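Local coordinates for protein isomerase/lactonizing enzyme (Agrobacterium tumefaciens, PDB 1RVK) that is of unknown function but belongs to the enolase superfamily and binds magnesium, consistent with an isomerase or lactonizing enzyme, at residues Pro253-Glu258 with Cys276-Thr281; Met235-Leu240 with Ala268-Ala273. One frame throughout, in Å; residues are numbered along the deposited sequence.

Interaction 1 (Pro253-Glu258 with Cys276-Thr281); sequences PVVGPE and CDILRT. With MG (magnesium ion), chain B.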
# COMPACT_ATOMS: atom_id res chain seq x y z
N PRO A 253 -5.21 -17.79 -9.28
CA PRO A 253 -6.06 -16.65 -8.94
C PRO A 253 -5.48 -15.31 -9.39
O PRO A 253 -4.27 -15.08 -9.29
CB PRO A 253 -6.17 -16.74 -7.42
CG PRO A 253 -6.10 -18.23 -7.18
CD PRO A 253 -4.97 -18.63 -8.10
N VAL A 254 -6.35 -14.45 -9.90
CA VAL A 254 -5.96 -13.12 -10.34
C VAL A 254 -6.47 -12.16 -9.26
O VAL A 254 -7.64 -12.22 -8.89
CB VAL A 254 -6.62 -12.75 -11.69
CG1 VAL A 254 -6.37 -11.28 -12.01
CG2 VAL A 254 -6.06 -13.63 -12.78
N VAL A 255 -5.60 -11.30 -8.75
CA VAL A 255 -5.99 -10.34 -7.72
C VAL A 255 -5.93 -8.93 -8.29
O VAL A 255 -4.98 -8.58 -8.99
CB VAL A 255 -5.06 -10.42 -6.49
CG1 VAL A 255 -5.53 -9.46 -5.41
CG2 VAL A 255 -5.02 -11.83 -5.96
N GLY A 256 -6.95 -8.14 -8.00
CA GLY A 256 -6.99 -6.78 -8.49
C GLY A 256 -8.34 -6.13 -8.22
O GLY A 256 -9.23 -6.77 -7.67
N PRO A 257 -8.52 -4.85 -8.58
CA PRO A 257 -7.52 -3.99 -9.21
C PRO A 257 -6.78 -3.19 -8.15
O PRO A 257 -7.38 -2.75 -7.17
CB PRO A 257 -8.37 -3.11 -10.12
CG PRO A 257 -9.58 -2.87 -9.26
CD PRO A 257 -9.85 -4.21 -8.60
N GLU A 258 -5.48 -2.99 -8.34
CA GLU A 258 -4.73 -2.21 -7.36
C GLU A 258 -4.71 -0.72 -7.67
O GLU A 258 -5.07 0.10 -6.82
CB GLU A 258 -3.29 -2.69 -7.25
CG GLU A 258 -2.52 -1.92 -6.19
CD GLU A 258 -1.05 -2.23 -6.17
OE1 GLU A 258 -0.71 -3.41 -5.96
OE2 GLU A 258 -0.24 -1.31 -6.37
N CYS A 276 -11.78 -10.56 -11.55
CA CYS A 276 -10.75 -11.04 -10.64
C CYS A 276 -11.31 -12.13 -9.72
O CYS A 276 -12.52 -12.26 -9.58
CB CYS A 276 -10.21 -9.89 -9.79
SG CYS A 276 -11.46 -9.08 -8.78
N ASP A 277 -10.41 -12.89 -9.10
CA ASP A 277 -10.79 -13.96 -8.18
C ASP A 277 -10.62 -13.48 -6.74
O ASP A 277 -11.25 -14.01 -5.82
CB ASP A 277 -9.90 -15.18 -8.41
CG ASP A 277 -9.94 -15.65 -9.85
OD1 ASP A 277 -11.00 -16.15 -10.28
OD2 ASP A 277 -8.91 -15.51 -10.55
N ILE A 278 -9.76 -12.48 -6.56
CA ILE A 278 -9.49 -11.88 -5.25
C ILE A 278 -9.48 -10.38 -5.52
O ILE A 278 -8.86 -9.92 -6.48
CB ILE A 278 -8.09 -12.29 -4.72
CG1 ILE A 278 -7.98 -13.81 -4.62
CG2 ILE A 278 -7.84 -11.64 -3.37
CD1 ILE A 278 -6.56 -14.29 -4.34
N LEU A 279 -10.18 -9.62 -4.68
CA LEU A 279 -10.23 -8.17 -4.87
C LEU A 279 -9.01 -7.51 -4.25
O LEU A 279 -8.29 -8.12 -3.45
CB LEU A 279 -11.50 -7.61 -4.22
CG LEU A 279 -11.96 -6.21 -4.65
CD1 LEU A 279 -12.33 -6.23 -6.14
CD2 LEU A 279 -13.15 -5.77 -3.80
N ARG A 280 -8.74 -6.27 -4.64
CA ARG A 280 -7.61 -5.55 -4.08
C ARG A 280 -8.04 -4.12 -3.79
O ARG A 280 -8.88 -3.56 -4.49
CB ARG A 280 -6.42 -5.56 -5.03
CG ARG A 280 -5.11 -5.03 -4.41
CD ARG A 280 -3.92 -5.68 -5.13
NE ARG A 280 -2.59 -5.28 -4.66
CZ ARG A 280 -2.07 -5.56 -3.47
NH1 ARG A 280 -0.83 -5.15 -3.18
NH2 ARG A 280 -2.77 -6.22 -2.56
N THR A 281 -7.48 -3.55 -2.73
CA THR A 281 -7.77 -2.18 -2.36
C THR A 281 -6.52 -1.67 -1.68
O THR A 281 -5.52 -2.38 -1.60
CB THR A 281 -8.96 -2.10 -1.36
OG1 THR A 281 -9.35 -0.73 -1.21
CG2 THR A 281 -8.56 -2.66 0.00
MG MG B . 0.99 -4.37 -6.74
O HOH W 1 2.06 -2.37 -7.07
O HOH W 2 0.19 -4.34 -8.82
O HOH W 3 2.22 -4.51 -4.81
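The guanidinium group of Arg-280 meets the carboxylate of Glu-258 at its edge, with OE1 lying close to the guanidinium plane, while the two flat groups are turned 60° against each other. Glu-258 OE1 accepts from two nitrogens in this side-on salt bridge: Arg-280 NE approaches to 3.0 Å on the anti side of the oxygen, and Arg-280 NH1, at a longer 3.3 Å, comes from above the carboxylate plane. The same oxygen binds magnesium, at 2.1 Å from Glu-258 OE1, so the arginine is a second-shell residue that probably restrains the rotation of a metal ligand. Glu-258 OE2 accepts from a metal-bound water, and Arg-280 NH1 also forms a salt bridge with Glu-329. Both side chains leave the backbone with CG anti to N (chi1 -178° in Glu-258) and run side by side toward the metal. Their strands, 254-256 and 278-281, are parallel neighbours in the barrel of the enolase superfamily, joined by a beta-alpha-beta crossover through helix 263-272; Glu-258 lies in the segment of the first strand, and Asp-206 and Glu-232 complete the protein ligands. Gly-256 N bonds to Ile-278 O, and Val-254 O accepts from Ile-278 N and, in its carbonyl plane, from Asp-277 N. At the opposite end from the metal, Asp-277 OD2 returns a bond through its anti lone pair, 2.8 Å from Val-254 N. Between these polar ends Val-255 crosses Ile-278, its CG2 pressed to 3.3 Å from Ile-278 CD1, tighter than ordinary van der Waals contact.

Interaction 2 (Met235-Leu240 with Ala268-Ala273); sequences MDEQSL and AEWIKA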
# COMPACT_ATOMS: atom_id res chain seq x y z
N MSE A 235 -1.49 -6.81 -16.38
CA MSE A 235 -1.92 -6.06 -17.56
C MSE A 235 -2.45 -4.69 -17.14
O MSE A 235 -2.71 -4.45 -15.97
CB MSE A 235 -3.03 -6.82 -18.30
CG MSE A 235 -2.67 -8.26 -18.68
SE MSE A 235 -4.19 -9.20 -19.47
CE MSE A 235 -5.37 -9.13 -17.93
N ASP A 236 -2.62 -3.79 -18.11
CA ASP A 236 -3.12 -2.45 -17.82
C ASP A 236 -4.51 -2.57 -17.21
O ASP A 236 -5.47 -2.98 -17.87
CB ASP A 236 -3.16 -1.62 -19.11
CG ASP A 236 -3.40 -0.14 -18.85
OD1 ASP A 236 -2.84 0.69 -19.60
OD2 ASP A 236 -4.16 0.18 -17.92
N GLU A 237 -4.63 -2.20 -15.93
CA GLU A 237 -5.91 -2.30 -15.23
C GLU A 237 -7.04 -1.43 -15.76
O GLU A 237 -8.17 -1.53 -15.31
CB GLU A 237 -5.71 -2.04 -13.74
CG GLU A 237 -5.04 -3.19 -13.02
CD GLU A 237 -4.94 -2.98 -11.53
OE1 GLU A 237 -4.56 -3.93 -10.82
OE2 GLU A 237 -5.24 -1.86 -11.07
N GLN A 238 -6.73 -0.57 -16.73
CA GLN A 238 -7.76 0.27 -17.31
C GLN A 238 -8.63 -0.60 -18.23
O GLN A 238 -9.72 -0.19 -18.63
CB GLN A 238 -7.12 1.43 -18.07
CG GLN A 238 -6.47 2.45 -17.13
CD GLN A 238 -5.61 3.47 -17.85
OE1 GLN A 238 -4.58 3.13 -18.45
NE2 GLN A 238 -6.01 4.73 -17.79
N SER A 239 -8.14 -1.80 -18.54
CA SER A 239 -8.87 -2.72 -19.40
C SER A 239 -9.53 -3.84 -18.59
O SER A 239 -8.97 -4.92 -18.43
CB SER A 239 -7.95 -3.35 -20.45
OG SER A 239 -8.66 -4.26 -21.28
N LEU A 240 -10.73 -3.55 -18.09
CA LEU A 240 -11.51 -4.51 -17.32
C LEU A 240 -11.71 -5.79 -18.12
O LEU A 240 -11.59 -6.90 -17.58
CB LEU A 240 -12.87 -3.90 -16.98
CG LEU A 240 -13.86 -4.76 -16.19
CD1 LEU A 240 -13.36 -4.91 -14.76
CD2 LEU A 240 -15.23 -4.10 -16.20
N ALA A 268 -16.52 -2.56 -7.35
CA ALA A 268 -17.76 -3.32 -7.47
C ALA A 268 -17.92 -3.83 -8.90
O ALA A 268 -18.39 -4.95 -9.11
CB ALA A 268 -18.95 -2.43 -7.10
N GLU A 269 -17.51 -3.02 -9.87
CA GLU A 269 -17.62 -3.42 -11.27
C GLU A 269 -16.73 -4.63 -11.55
O GLU A 269 -17.09 -5.50 -12.35
CB GLU A 269 -17.26 -2.26 -12.19
CG GLU A 269 -18.07 -0.99 -11.91
CD GLU A 269 -19.57 -1.20 -12.04
OE1 GLU A 269 -20.32 -0.33 -11.56
OE2 GLU A 269 -20.00 -2.22 -12.63
N TRP A 270 -15.56 -4.68 -10.91
CA TRP A 270 -14.66 -5.80 -11.11
C TRP A 270 -15.31 -7.08 -10.59
O TRP A 270 -15.14 -8.15 -11.16
CB TRP A 270 -13.31 -5.55 -10.42
CG TRP A 270 -12.38 -4.74 -11.27
CD1 TRP A 270 -12.61 -3.49 -11.78
CD2 TRP A 270 -11.09 -5.14 -11.75
NE1 TRP A 270 -11.54 -3.09 -12.56
CE2 TRP A 270 -10.60 -4.08 -12.56
CE3 TRP A 270 -10.30 -6.28 -11.58
CZ2 TRP A 270 -9.36 -4.15 -13.19
CZ3 TRP A 270 -9.07 -6.34 -12.21
CH2 TRP A 270 -8.61 -5.28 -13.01
N ILE A 271 -16.07 -6.97 -9.50
CA ILE A 271 -16.75 -8.14 -8.95
C ILE A 271 -17.90 -8.55 -9.86
O ILE A 271 -18.05 -9.73 -10.20
CB ILE A 271 -17.32 -7.85 -7.54
CG1 ILE A 271 -16.17 -7.64 -6.55
CG2 ILE A 271 -18.21 -9.00 -7.08
CD1 ILE A 271 -16.61 -7.31 -5.14
N LYS A 272 -18.70 -7.57 -10.27
CA LYS A 272 -19.85 -7.82 -11.12
C LYS A 272 -19.49 -8.46 -12.46
O LYS A 272 -20.22 -9.32 -12.96
CB LYS A 272 -20.59 -6.50 -11.37
CG LYS A 272 -21.92 -6.63 -12.11
CD LYS A 272 -22.89 -7.51 -11.34
CE LYS A 272 -24.30 -7.42 -11.90
NZ LYS A 272 -24.91 -6.09 -11.63
N ALA A 273 -18.36 -8.05 -13.02
CA ALA A 273 -17.92 -8.57 -14.31
C ALA A 273 -17.04 -9.82 -14.20
O ALA A 273 -16.67 -10.41 -15.21
CB ALA A 273 -17.17 -7.49 -15.08
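Leu-240 lays its CD1 methyl over one face of the Trp-270 indole in a CH-pi contact, 3.4 Å from the centroid of the five-membered ring and only 11° off the ring normal. The methyl therefore sits above the pyrrole part of the indole, with Trp-270 CD1 and NE1 its nearest atoms. CG of Leu-240 stands anti to the backbone N (chi1 179°), which carries the branch toward the ring, and the two side chains run alongside each other with opposite headings. At the benzo end of the indole the partner changes: Glu-237 O lies in the ring plane at its edge, 3.6 Å from Trp-270 CZ2, and the aliphatic CG of Glu-237 reaches to 4.1 Å from Trp-270 CH2. The carboxylate of Glu-237 instead takes bonds from Glu-258 N, Ala-260 N and Ser-259 OG.

Away from the indole the contact thins. Leu-240 CD2 is 4.1 Å from Ala-273 CB, and the exposed Glu-269 turns its carboxylate away from the leucine. The loop itself is shaped by a type I turn from Asp-236 to Ser-239, in which Asp-236 OD2 accepts from Gln-238 N as an Asx turn; Ser-239 then occupies the N-cap position of the next helix. Trp-270 reaches from helix 263-272 toward the loop after strand 230-232, with Tyr-243 of helix 240-249 meeting its ring and Pro-257, from the segment carrying strand 254-256, also against it.

In the fold
From the N terminus, the chain passes through the N-terminal domain and enters the barrel before reaching 235-240, the loop between strand 230-232 and helix 240-249, where interaction 2 opens. It then runs along that helix to 253-258, where interaction 1 opens, and on to 268-273 in helix 263-272, which closes interaction 2; 276-281 finally closes interaction 1. The two loops thus cross, their segments alternating. Interaction 1 joins adjacent barrel strands beside the metal, whereas interaction 2 ties the preceding loop to the helix on the outside. The two contacts touch directly, because segment 253-258 packs against both the 235-240 loop and helix 263-272.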